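Local coordinates for uncharacterized protein (PDB 4RGI), which is of unknown function and folds as a small KTSC domain, an alpha-beta sandwich from Yersinia pestis, at residues 17-22 and 44-49; 27-30 and 34-37. One frame throughout, in Å; residues are numbered along the deposited sequence.

Interaction 1. Residues 17-22 and 44-49; sequences IGYDPD and RAHQNF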
ATOM      1  N   ILE A  17       3.383   3.940  -3.223  1.00 11.54           N
ATOM      2  CA  ILE A  17       3.340   2.855  -2.247  1.00 11.55           C
ATOM      3  C   ILE A  17       4.671   2.773  -1.561  1.00 13.44           C
ATOM      4  O   ILE A  17       5.699   2.750  -2.234  1.00 12.76           O
ATOM      5  CB  ILE A  17       3.043   1.493  -2.903  1.00  7.64           C
ATOM      6  CG1 ILE A  17       1.688   1.501  -3.603  1.00 10.29           C
ATOM      7  CG2 ILE A  17       3.065   0.364  -1.861  1.00  8.83           C
ATOM      8  CD1 ILE A  17       1.460   0.270  -4.471  1.00  9.71           C
ATOM      9  N   GLY A  18       4.661   2.711  -0.230  1.00 11.16           N
ATOM     10  CA  GLY A  18       5.891   2.515   0.519  1.00 11.86           C
ATOM     11  C   GLY A  18       5.771   1.362   1.498  1.00 11.02           C
ATOM     12  O   GLY A  18       4.670   0.970   1.856  1.00 12.92           O
ATOM     13  N   TYR A  19       6.905   0.808   1.916  1.00 11.98           N
ATOM     14  CA  TYR A  19       6.883  -0.283   2.872  1.00 10.95           C
ATOM     15  C   TYR A  19       8.057  -0.164   3.834  1.00 16.71           C
ATOM     16  O   TYR A  19       9.193   0.106   3.427  1.00 14.15           O
ATOM     17  CB  TYR A  19       6.906  -1.629   2.158  1.00 16.61           C
ATOM     18  CG  TYR A  19       6.804  -2.816   3.091  1.00 13.80           C
ATOM     19  CD1 TYR A  19       5.602  -3.137   3.714  1.00 13.42           C
ATOM     20  CD2 TYR A  19       7.907  -3.608   3.357  1.00 18.74           C
ATOM     21  CE1 TYR A  19       5.511  -4.231   4.585  1.00 15.85           C
ATOM     22  CE2 TYR A  19       7.821  -4.709   4.212  1.00 19.87           C
ATOM     23  CZ  TYR A  19       6.629  -5.004   4.836  1.00 16.02           C
ATOM     24  OH  TYR A  19       6.559  -6.098   5.687  1.00 17.95           O
ATOM     25  N   ASP A  20       7.749  -0.333   5.116  1.00 13.72           N
ATOM     26  CA  ASP A  20       8.739  -0.292   6.193  1.00 21.81           C
ATOM     27  C   ASP A  20       8.900  -1.705   6.729  1.00 23.28           C
ATOM     28  O   ASP A  20       8.051  -2.185   7.471  1.00 22.64           O
ATOM     29  CB  ASP A  20       8.264   0.683   7.280  1.00 20.74           C
ATOM     30  CG  ASP A  20       9.236   0.823   8.435  1.00 29.39           C
ATOM     31  OD1 ASP A  20      10.268   0.121   8.482  1.00 35.40           O
ATOM     32  OD2 ASP A  20       8.936   1.651   9.313  1.00 31.27           O
ATOM     33  N   PRO A  21       9.977  -2.395   6.327  1.00 23.82           N
ATOM     34  CA  PRO A  21      10.127  -3.803   6.703  1.00 24.34           C
ATOM     35  C   PRO A  21      10.283  -3.995   8.206  1.00 27.42           C
ATOM     36  O   PRO A  21       9.926  -5.051   8.717  1.00 30.79           O
ATOM     37  CB  PRO A  21      11.393  -4.227   5.958  1.00 31.03           C
ATOM     38  CG  PRO A  21      12.153  -2.969   5.790  1.00 32.57           C
ATOM     39  CD  PRO A  21      11.142  -1.895   5.578  1.00 25.18           C
ATOM     40  N   ASP A  22      10.787  -2.984   8.902  1.00 28.89           N
ATOM     41  CA  ASP A  22      10.998  -3.089  10.339  1.00 33.56           C
ATOM     42  C   ASP A  22       9.684  -3.118  11.116  1.00 33.95           C
ATOM     43  O   ASP A  22       9.499  -3.963  11.989  1.00 32.07           O
ATOM     44  CB  ASP A  22      11.873  -1.936  10.830  1.00 45.84           C
ATOM     45  CG  ASP A  22      13.264  -1.963  10.219  1.00 63.34           C
ATOM     46  OD1 ASP A  22      13.741  -3.067   9.864  1.00 60.91           O
ATOM     47  OD2 ASP A  22      13.878  -0.881  10.092  1.00 72.15           O
ATOM     48  N   ARG A  44       6.302 -10.214   1.847  1.00 16.09           N
ATOM     49  CA  ARG A  44       5.896 -10.879   0.619  1.00 14.35           C
ATOM     50  C   ARG A  44       4.690 -10.200  -0.019  1.00 13.76           C
ATOM     51  O   ARG A  44       4.600 -10.123  -1.235  1.00 13.54           O
ATOM     52  CB  ARG A  44       5.593 -12.350   0.884  1.00 21.96           C
ATOM     53  CG  ARG A  44       5.163 -13.146  -0.353  1.00 17.43           C
ATOM     54  CD  ARG A  44       6.199 -13.065  -1.481  1.00 19.54           C
ATOM     55  NE  ARG A  44       5.840 -13.937  -2.594  1.00 18.36           N
ATOM     56  CZ  ARG A  44       6.494 -13.968  -3.757  1.00 21.01           C
ATOM     57  NH1 ARG A  44       7.540 -13.187  -3.956  1.00 16.73           N
ATOM     58  NH2 ARG A  44       6.103 -14.788  -4.713  1.00 24.17           N
ATOM     59  N   ALA A  45       3.775  -9.692   0.808  1.00 14.01           N
ATOM     60  CA  ALA A  45       2.593  -8.989   0.316  1.00 12.80           C
ATOM     61  C   ALA A  45       3.002  -7.745  -0.420  1.00 10.82           C
ATOM     62  O   ALA A  45       2.440  -7.415  -1.453  1.00 11.77           O
ATOM     63  CB  ALA A  45       1.659  -8.623   1.465  1.00 10.82           C
ATOM     64  N   HIS A  46       3.977  -7.039   0.134  1.00 11.52           N
ATOM     65  CA  HIS A  46       4.410  -5.813  -0.486  1.00 13.13           C
ATOM     66  C   HIS A  46       5.067  -6.111  -1.823  1.00 11.48           C
ATOM     67  O   HIS A  46       4.820  -5.422  -2.790  1.00 12.79           O
ATOM     68  CB  HIS A  46       5.370  -5.053   0.412  1.00 10.10           C
ATOM     69  CG  HIS A  46       6.038  -3.914  -0.276  1.00 12.06           C
ATOM     70  ND1 HIS A  46       7.398  -3.871  -0.495  1.00 15.02           N
ATOM     71  CD2 HIS A  46       5.530  -2.778  -0.821  1.00 15.09           C
ATOM     72  CE1 HIS A  46       7.699  -2.752  -1.133  1.00 15.30           C
ATOM     73  NE2 HIS A  46       6.587  -2.076  -1.353  1.00 14.20           N
ATOM     74  N   GLN A  47       5.902  -7.145  -1.874  1.00 10.72           N
ATOM     75  CA  GLN A  47       6.551  -7.516  -3.125  1.00 11.31           C
ATOM     76  C   GLN A  47       5.521  -7.868  -4.196  1.00 10.89           C
ATOM     77  O   GLN A  47       5.613  -7.397  -5.318  1.00 14.86           O
ATOM     78  CB  GLN A  47       7.510  -8.687  -2.906  1.00 17.18           C
ATOM     79  CG  GLN A  47       8.752  -8.340  -2.116  1.00 17.48           C
ATOM     80  CD  GLN A  47       9.574  -9.575  -1.856  1.00 28.63           C
ATOM     81  OE1 GLN A  47       9.077 -10.694  -1.991  1.00 27.45           O
ATOM     82  NE2 GLN A  47      10.839  -9.389  -1.503  1.00 31.87           N
ATOM     83  N   ASN A  48       4.528  -8.680  -3.847  1.00 10.48           N
ATOM     84  CA  ASN A  48       3.469  -9.022  -4.795  1.00 10.28           C
ATOM     85  C   ASN A  48       2.635  -7.815  -5.246  1.00 12.34           C
ATOM     86  O   ASN A  48       2.170  -7.766  -6.379  1.00 10.81           O
ATOM     87  CB  ASN A  48       2.530 -10.069  -4.204  1.00 12.45           C
ATOM     88  CG  ASN A  48       3.182 -11.428  -4.078  1.00 15.76           C
ATOM     89  OD1 ASN A  48       4.229 -11.698  -4.681  1.00 18.34           O
ATOM     90  ND2 ASN A  48       2.559 -12.298  -3.292  1.00 14.82           N
ATOM     91  N   PHE A  49       2.429  -6.873  -4.341  1.00 11.36           N
ATOM     92  CA  PHE A  49       1.746  -5.615  -4.637  1.00  9.71           C
ATOM     93  C   PHE A  49       2.496  -4.878  -5.728  1.00  9.69           C
ATOM     94  O   PHE A  49       1.908  -4.418  -6.702  1.00 11.05           O
ATOM     95  CB  PHE A  49       1.677  -4.750  -3.378  1.00  8.82           C
ATOM     96  CG  PHE A  49       0.599  -3.667  -3.386  1.00  8.61           C
ATOM     97  CD1 PHE A  49      -0.249  -3.465  -4.463  1.00  8.91           C
ATOM     98  CD2 PHE A  49       0.448  -2.859  -2.272  1.00  9.57           C
ATOM     99  CE1 PHE A  49      -1.235  -2.468  -4.420  1.00 10.04           C
ATOM    100  CE2 PHE A  49      -0.531  -1.855  -2.214  1.00 11.52           C
ATOM    101  CZ  PHE A  49      -1.370  -1.654  -3.304  1.00  8.62           C
TER
HETATM  102  O   HOH W   1       7.458   0.377  -2.143  1.00 24.76           O
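The imidazole of H46 lies under the CB of Y19, which sits 3.3 Å from the ring centroid and almost exactly on the ring normal, a close CH-pi contact over one face. The return contact is looser: CB of H46 stands 4.0 Å from the centroid of the Y19 ring, toward the rim of its face. The two rings are nearly parallel, with planes at 11°, but slid so far along each other that they barely overlap. With CG of Y19 anti to the backbone N (chi1 -177°), the ring runs on past the imidazole, and its hydroxyl reaches a hydrogen bond with the carbonyl of V41. Tyrosine suits this place because its ring can pack on the CB of H46 while its OH finds a polar partner beyond.

The edge of the imidazole is met by a water. It lies in the ring plane, 2.7 Å from NE2 of H46 and 3.0 Å from O of I17, bridging the two, so the rotation of the ring is steadied at both its face and its edge.

One helical turn on, I17 points CD1 at the centre of the F49 ring, 3.6 Å from the centroid and 13° off its normal. The flat ring offers a broad seat to the tip of a branched aliphatic chain, and I17 CG2 meets the edge of H46.

L26 of the neighbouring strand 25-30 touches I17, H46 and F49, while F58 of helix 55-63 meets the F49 ring. Segment 44-49 runs nearly antiparallel to strand residues 17-20, as helix 43-51 lies on one face of the antiparallel sheet, the layered arrangement of an alpha-beta sandwich.

Interaction 2. Residues 27-30 and 34-37; sequences EIQF and GTYQ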
ATOM      1  N   GLU A  27       2.398   1.745   3.290  1.00 10.41           N
ATOM      2  CA  GLU A  27       1.786   3.062   3.156  1.00 10.44           C
ATOM      3  C   GLU A  27       1.307   3.247   1.727  1.00 15.77           C
ATOM      4  O   GLU A  27       2.064   3.047   0.780  1.00 12.65           O
ATOM      5  CB  GLU A  27       2.774   4.161   3.551  1.00 12.78           C
ATOM      6  CG  GLU A  27       2.142   5.518   3.778  1.00 18.17           C
ATOM      7  CD  GLU A  27       3.120   6.495   4.432  1.00 25.77           C
ATOM      8  OE1 GLU A  27       3.278   6.459   5.668  1.00 26.34           O
ATOM      9  OE2 GLU A  27       3.751   7.268   3.695  1.00 24.93           O
ATOM     10  N   ILE A  28       0.040   3.611   1.577  1.00  9.50           N
ATOM     11  CA  ILE A  28      -0.549   3.749   0.254  1.00  8.91           C
ATOM     12  C   ILE A  28      -1.087   5.165   0.094  1.00 10.56           C
ATOM     13  O   ILE A  28      -1.901   5.601   0.892  1.00 12.16           O
ATOM     14  CB  ILE A  28      -1.701   2.767   0.027  1.00  7.85           C
ATOM     15  CG1 ILE A  28      -1.246   1.328   0.295  1.00  6.86           C
ATOM     16  CG2 ILE A  28      -2.219   2.914  -1.414  1.00 10.01           C
ATOM     17  CD1 ILE A  28      -2.335   0.304   0.053  1.00  8.99           C
ATOM     18  N   GLN A  29      -0.623   5.878  -0.922  1.00 11.20           N
ATOM     19  CA  GLN A  29      -1.205   7.173  -1.227  1.00 12.67           C
ATOM     20  C   GLN A  29      -2.203   7.034  -2.383  1.00 12.43           C
ATOM     21  O   GLN A  29      -1.825   6.670  -3.491  1.00 17.46           O
ATOM     22  CB  GLN A  29      -0.106   8.169  -1.565  1.00 13.77           C
ATOM     23  CG  GLN A  29      -0.618   9.507  -2.048  1.00 15.55           C
ATOM     24  CD  GLN A  29       0.506  10.433  -2.406  1.00 21.33           C
ATOM     25  OE1 GLN A  29       1.556  10.007  -2.889  1.00 19.61           O
ATOM     26  NE2 GLN A  29       0.293  11.725  -2.174  1.00 24.31           N
ATOM     27  N   PHE A  30      -3.475   7.299  -2.110  1.00 15.11           N
ATOM     28  CA  PHE A  30      -4.532   7.180  -3.115  1.00 16.79           C
ATOM     29  C   PHE A  30      -4.737   8.488  -3.895  1.00 23.87           C
ATOM     30  O   PHE A  30      -4.444   9.566  -3.395  1.00 26.36           O
ATOM     31  CB  PHE A  30      -5.845   6.768  -2.450  1.00 17.74           C
ATOM     32  CG  PHE A  30      -5.798   5.416  -1.801  1.00 14.60           C
ATOM     33  CD1 PHE A  30      -5.497   5.282  -0.459  1.00 12.64           C
ATOM     34  CD2 PHE A  30      -6.066   4.280  -2.537  1.00 16.36           C
ATOM     35  CE1 PHE A  30      -5.459   4.029   0.128  1.00 15.61           C
ATOM     36  CE2 PHE A  30      -6.023   3.040  -1.961  1.00 12.37           C
ATOM     37  CZ  PHE A  30      -5.717   2.909  -0.632  1.00 13.96           C
ATOM     38  N   GLY A  34      -6.462  10.342  -0.236  1.00 19.84           N
ATOM     39  CA  GLY A  34      -5.427  10.598   0.756  1.00 14.97           C
ATOM     40  C   GLY A  34      -4.484   9.444   1.024  1.00 15.13           C
ATOM     41  O   GLY A  34      -4.381   8.521   0.225  1.00 15.87           O
ATOM     42  N   THR A  35      -3.791   9.493   2.155  1.00 13.72           N
ATOM     43  CA  THR A  35      -2.760   8.498   2.453  1.00 12.38           C
ATOM     44  C   THR A  35      -3.100   7.654   3.676  1.00 11.18           C
ATOM     45  O   THR A  35      -3.487   8.178   4.702  1.00 12.86           O
ATOM     46  CB  THR A  35      -1.394   9.186   2.651  1.00 15.48           C
ATOM     47  OG1 THR A  35      -1.089   9.938   1.467  1.00 15.00           O
ATOM     48  CG2 THR A  35      -0.295   8.174   2.878  1.00 18.48           C
ATOM     49  N   TYR A  36      -2.978   6.335   3.533  1.00 10.20           N
ATOM     50  CA  TYR A  36      -3.266   5.396   4.620  1.00  9.82           C
ATOM     51  C   TYR A  36      -2.078   4.513   4.936  1.00 10.15           C
ATOM     52  O   TYR A  36      -1.333   4.150   4.033  1.00 11.92           O
ATOM     53  CB  TYR A  36      -4.435   4.487   4.248  1.00  9.79           C
ATOM     54  CG  TYR A  36      -5.780   5.155   4.269  1.00 13.27           C
ATOM     55  CD1 TYR A  36      -6.120   6.097   3.320  1.00 10.75           C
ATOM     56  CD2 TYR A  36      -6.724   4.826   5.231  1.00 15.28           C
ATOM     57  CE1 TYR A  36      -7.349   6.704   3.333  1.00 11.55           C
ATOM     58  CE2 TYR A  36      -7.954   5.447   5.261  1.00 12.76           C
ATOM     59  CZ  TYR A  36      -8.262   6.374   4.311  1.00 12.99           C
ATOM     60  OH  TYR A  36      -9.491   6.994   4.335  1.00 13.63           O
ATOM     61  N   GLN A  37      -1.938   4.131   6.206  1.00 10.55           N
ATOM     62  CA  GLN A  37      -0.990   3.118   6.617  1.00  9.75           C
ATOM     63  C   GLN A  37      -1.724   1.842   6.978  1.00 11.62           C
ATOM     64  O   GLN A  37      -2.752   1.900   7.647  1.00 13.40           O
ATOM     65  CB  GLN A  37      -0.163   3.599   7.812  1.00 12.85           C
ATOM     66  CG  GLN A  37       0.707   4.782   7.470  1.00 17.83           C
ATOM     67  CD  GLN A  37       1.440   5.309   8.674  1.00 28.90           C
ATOM     68  OE1 GLN A  37       0.995   5.122   9.801  1.00 26.93           O
ATOM     69  NE2 GLN A  37       2.572   5.963   8.447  1.00 29.30           N
TER
HETATM   70  O   HOH W   2      -4.861  11.822  -2.303  1.00 25.33           O
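I28 and Y36 form a hydrogen-bonded antiparallel pair: N of I28 gives its hydrogen to O of Y36 at 2.9 Å, and N of Y36 answers to O of I28 at the same length. Nearer the turn, N of F30 donates to O of G34 at 2.8 Å, and a water joins O of F30 to N of G34. The E27–Q37 and Q29–T35 pairs between and beyond these are non-hydrogen-bonded. G34 has a positive phi (88°), and at its backbone angles a CB would press on the preceding carbonyl, so glycine fits here.

This is a beta hairpin of strands 25-30 and 34-39, in the middle of a larger antiparallel sheet.

Polar side chains mark the face bearing E27, Q29, T35 and Q37. The amide NE2 of Q37 bonds to OE1 of E27 at 2.9 Å, nearly straight (172°), with the carboxylate and amide almost coplanar. E27 reaches it on an extended chain, while its OE2 makes a salt bridge with R6; OE1 of Q37 accepts from R70. Both partners can therefore use each end of a forked group. OE1 of Q29 is hydrogen-bonded to OG of S16 on strand 14-20.

Apolar contacts are found on both faces. The methyl CG2 of T35, set anti to the backbone N, packs 3.7 Å from CG of E27. On the face with I28, the planes of the F30 and Y36 rings stand 80° apart in an oblique contact, CE1 of F30 lying 3.9 Å from CD1 of Y36. CG2 of I28 lies over one face of the F30 ring, toward its rim, and F59 meets that ring edge-to-face.

How the interactions relate
Interactions 1 and 2 share one sheet: strand 14-20, the sheet partner of interaction 1, lies beside strand 25-30, the first arm of the hairpin in interaction 2. A probable backbone hydrogen bond of 2.8 Å from N of E27 to O of G18 joins them. Hydrophobic packing also links them, with CD1 of I28 3.6 Å from CE2 of F49, so the helix of interaction 1 rests on the hairpin as well as on its own strand. The hairpin is nested within the chain loop that interaction 1 closes, and the centres of the two contacts lie about 13 Å apart. With the function unknown, no active site can be assigned here; a glycerol, probably from crystallisation, lies about 4 Å from the Y19 side chain.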